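Long-range contact in putative GntR-family transcriptional regulator (PDB 3CNV), which probably regulates transcription as a GntR-family repressor or activator, sensing a small effector through its UTRA ligand-binding domain: residues C[88-92]-C[143-147]. Numbering follows the deposited sequence.
With FLC (citrate anion), chain J.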
ATOM      1  N   LEU C  88      17.900  12.952   0.667  1.00 18.37           N
ATOM      2  CA  LEU C  88      18.779  11.780   0.444  1.00 16.88           C
ATOM      3  C   LEU C  88      18.368  10.843  -0.732  1.00 15.71           C
ATOM      4  O   LEU C  88      19.215  10.456  -1.538  1.00 14.45           O
ATOM      5  CB  LEU C  88      18.913  10.935   1.702  1.00 18.52           C
ATOM      6  CG  LEU C  88      19.680  11.611   2.854  1.00 20.23           C
ATOM      7  CD1 LEU C  88      19.721  10.731   4.114  1.00 24.19           C
ATOM      8  CD2 LEU C  88      21.084  11.875   2.381  1.00 21.99           C
ATOM      9  N   TYR C  89      17.117  10.388  -0.765  1.00 14.97           N
ATOM     10  CA  TYR C  89      16.700   9.456  -1.828  1.00 15.22           C
ATOM     11  C   TYR C  89      16.898  10.090  -3.171  1.00 14.49           C
ATOM     12  O   TYR C  89      17.258   9.430  -4.134  1.00 15.34           O
ATOM     13  CB  TYR C  89      15.276   8.891  -1.672  1.00 13.83           C
ATOM     14  CG  TYR C  89      15.152   7.902  -0.565  1.00 13.76           C
ATOM     15  CD1 TYR C  89      15.783   6.658  -0.619  1.00 16.47           C
ATOM     16  CD2 TYR C  89      14.343   8.177   0.502  1.00 16.35           C
ATOM     17  CE1 TYR C  89      15.647   5.745   0.422  1.00 17.34           C
ATOM     18  CE2 TYR C  89      14.172   7.275   1.535  1.00 15.32           C
ATOM     19  CZ  TYR C  89      14.826   6.073   1.502  1.00 16.72           C
ATOM     20  OH  TYR C  89      14.622   5.215   2.565  1.00 15.76           O
ATOM     21  N   GLY C  90      16.702  11.388  -3.231  1.00 15.30           N
ATOM     22  CA  GLY C  90      16.926  12.106  -4.520  1.00 15.88           C
ATOM     23  C   GLY C  90      18.403  12.117  -4.862  1.00 16.71           C
ATOM     24  O   GLY C  90      18.786  11.953  -6.018  1.00 17.94           O
ATOM     25  N   LEU C  91      19.253  12.300  -3.849  1.00 16.53           N
ATOM     26  CA  LEU C  91      20.715  12.253  -4.023  1.00 17.56           C
ATOM     27  C   LEU C  91      21.139  10.847  -4.511  1.00 17.88           C
ATOM     28  O   LEU C  91      21.959  10.707  -5.399  1.00 18.78           O
ATOM     29  CB  LEU C  91      21.463  12.557  -2.723  1.00 17.55           C
ATOM     30  CG  LEU C  91      22.993  12.427  -2.777  1.00 21.19           C
ATOM     31  CD1 LEU C  91      23.594  13.608  -3.687  1.00 26.80           C
ATOM     32  CD2 LEU C  91      23.688  12.413  -1.375  1.00 25.36           C
ATOM     33  N   PHE C  92      20.578   9.807  -3.909  1.00 17.74           N
ATOM     34  CA  PHE C  92      20.969   8.447  -4.261  1.00 17.92           C
ATOM     35  C   PHE C  92      20.613   8.207  -5.731  1.00 18.30           C
ATOM     36  O   PHE C  92      21.342   7.563  -6.456  1.00 17.43           O
ATOM     37  CB  PHE C  92      20.314   7.380  -3.377  1.00 16.80           C
ATOM     38  CG  PHE C  92      20.590   7.511  -1.899  1.00 18.24           C
ATOM     39  CD1 PHE C  92      21.691   8.220  -1.435  1.00 18.06           C
ATOM     40  CD2 PHE C  92      19.762   6.860  -0.975  1.00 20.10           C
ATOM     41  CE1 PHE C  92      21.951   8.319  -0.074  1.00 19.87           C
ATOM     42  CE2 PHE C  92      20.018   6.931   0.391  1.00 16.31           C
ATOM     43  CZ  PHE C  92      21.129   7.659   0.841  1.00 19.28           C
HETATM   44  N   MSE C 143      19.287  -2.145  -1.005  1.00 13.29           N
HETATM   45  CA  MSE C 143      20.292  -1.090  -1.142  1.00 13.82           C
HETATM   46  C   MSE C 143      20.416  -0.114   0.032  1.00 12.42           C
HETATM   47  O   MSE C 143      21.319   0.748   0.069  1.00 13.22           O
HETATM   48  CB  MSE C 143      19.994  -0.216  -2.396  1.00 13.82           C
HETATM   49  CG  MSE C 143      20.290  -0.817  -3.725  1.00 16.50           C
HETATM   50 SE   MSE C 143      22.046  -1.679  -3.958  0.50 17.02          SE
HETATM   51  CE  MSE C 143      23.141  -0.125  -3.701  1.00 23.10           C
ATOM     52  N   GLU C 144      19.498  -0.208   0.952  1.00 13.58           N
ATOM     53  CA  GLU C 144      19.496   0.635   2.150  1.00 14.16           C
ATOM     54  C   GLU C 144      18.764  -0.006   3.269  1.00 14.31           C
ATOM     55  O   GLU C 144      17.683  -0.607   3.081  1.00 12.70           O
ATOM     56  CB  GLU C 144      18.789   1.992   1.914  1.00 15.43           C
ATOM     57  CG  GLU C 144      18.865   2.934   3.116  1.00 16.42           C
ATOM     58  CD  GLU C 144      17.801   4.042   3.102  1.00 20.07           C
ATOM     59  OE1 GLU C 144      16.622   3.724   2.762  1.00 20.93           O
ATOM     60  OE2 GLU C 144      18.175   5.202   3.439  1.00 19.33           O
ATOM     61  N   VAL C 145      19.377   0.181   4.436  1.00 13.96           N
ATOM     62  CA  VAL C 145      18.783  -0.086   5.727  1.00 14.02           C
ATOM     63  C   VAL C 145      18.668   1.212   6.447  1.00 14.35           C
ATOM     64  O   VAL C 145      19.620   1.957   6.550  1.00 14.77           O
ATOM     65  CB  VAL C 145      19.582  -1.076   6.614  1.00 14.77           C
ATOM     66  CG1 VAL C 145      18.918  -1.191   8.053  1.00 13.83           C
ATOM     67  CG2 VAL C 145      19.650  -2.480   5.988  1.00 15.68           C
ATOM     68  N   ARG C 146      17.474   1.531   6.897  1.00 13.95           N
ATOM     69  CA  ARG C 146      17.306   2.756   7.664  1.00 15.31           C
ATOM     70  C   ARG C 146      16.439   2.486   8.901  1.00 15.56           C
ATOM     71  O   ARG C 146      15.362   1.865   8.790  1.00 17.39           O
ATOM     72  CB  ARG C 146      16.645   3.841   6.758  1.00 15.00           C
ATOM     73  CG  ARG C 146      16.445   5.194   7.440  1.00 16.12           C
ATOM     74  CD  ARG C 146      15.760   6.249   6.550  1.00 15.77           C
ATOM     75  NE  ARG C 146      16.455   6.510   5.297  1.00 14.97           N
ATOM     76  CZ  ARG C 146      16.224   7.520   4.474  1.00 14.64           C
ATOM     77  NH1 ARG C 146      15.205   8.352   4.689  1.00 15.64           N
ATOM     78  NH2 ARG C 146      16.975   7.644   3.380  1.00 13.91           N
ATOM     79  N   ARG C 147      16.934   2.916  10.076  1.00 14.29           N
ATOM     80  CA  ARG C 147      16.191   2.930  11.264  1.00 15.18           C
ATOM     81  C   ARG C 147      15.892   4.344  11.701  1.00 14.70           C
ATOM     82  O   ARG C 147      16.801   5.164  11.968  1.00 12.84           O
ATOM     83  CB  ARG C 147      16.899   2.256  12.411  1.00 17.21           C
ATOM     84  CG  ARG C 147      16.023   2.400  13.672  1.00 25.25           C
ATOM     85  CD  ARG C 147      16.679   1.834  14.944  1.00 32.57           C
ATOM     86  NE  ARG C 147      18.137   1.905  14.914  1.00 41.94           N
ATOM     87  CZ  ARG C 147      18.878   2.952  15.305  1.00 44.46           C
ATOM     88  NH1 ARG C 147      18.317   4.065  15.741  1.00 44.25           N
ATOM     89  NH2 ARG C 147      20.206   2.868  15.246  1.00 47.43           N
TER
HETATM   90  CAC FLC J 301      12.036  10.718   2.142  1.00 13.47           C
HETATM   91  CA  FLC J 301      12.625  11.489   3.306  1.00 15.12           C
HETATM   92  CB  FLC J 301      13.799  12.316   2.806  1.00 16.95           C
HETATM   93  CBC FLC J 301      14.889  11.390   2.273  1.00 16.27           C
HETATM   94  CG  FLC J 301      14.316  13.180   3.937  1.00 19.33           C
HETATM   95  CGC FLC J 301      15.301  14.134   3.342  1.00 21.73           C
HETATM   96  OA1 FLC J 301      12.113  11.196   0.982  1.00 15.08           O
HETATM   97  OA2 FLC J 301      11.536   9.598   2.304  1.00 10.46           O
HETATM   98  OB1 FLC J 301      15.453  10.599   3.100  1.00 16.07           O
HETATM   99  OB2 FLC J 301      15.097  11.439   1.043  1.00 16.97           O
HETATM  100  OG1 FLC J 301      16.427  13.702   3.017  1.00 17.77           O
HETATM  101  OG2 FLC J 301      14.925  15.327   3.280  1.00 22.14           O
HETATM  102  OHB FLC J 301      13.362  13.213   1.803  1.00 18.93           O
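Tyr89 and Arg146 lie face to face in the citrate-occupied pocket of the UTRA domain, probably its effector site, where the start of helix 88-96 packs over strand 141-150 of the antiparallel sheet. Ring and guanidinium planes are only 15° apart, and Arg146 NH2 sits 3.3 Å from Tyr89 CZ, displaced toward the ring's rim, while the phenol oxygen lies over the centre of the guanidinium. Glu144 meets the same ring at its edge, its carboxylate turned nearly perpendicular. Tyr89 OH donates to the syn lone pair of Glu144 OE1 at 2.5 Å; Ser135 also bonds this oxygen, and Arg133 reaches the phenol. The other oxygen, OE2, takes both NE and NH2 of Arg146 in a side-on salt bridge, with NH2 at 2.7 Å, and lies beside the edge of the Phe92 ring, near its plane. Arg146 leaves the strand with CG anti to the backbone N and then bends at chi3 (-57°), which brings NE and NH2 back to Glu144; this grip probably fixes the guanidinium's rotation and leaves NH1 directed at the ligand. A citrate, probably from the crystallisation liquor, occupies the pocket, which Arg2 and Arg52 also line, consistent with a site for an anionic effector. One citrate carboxylate bridges helix and strand: OB2 accepts from Tyr89 N at 2.9 Å, and OB1 from Arg146 NH1 at 2.8 Å.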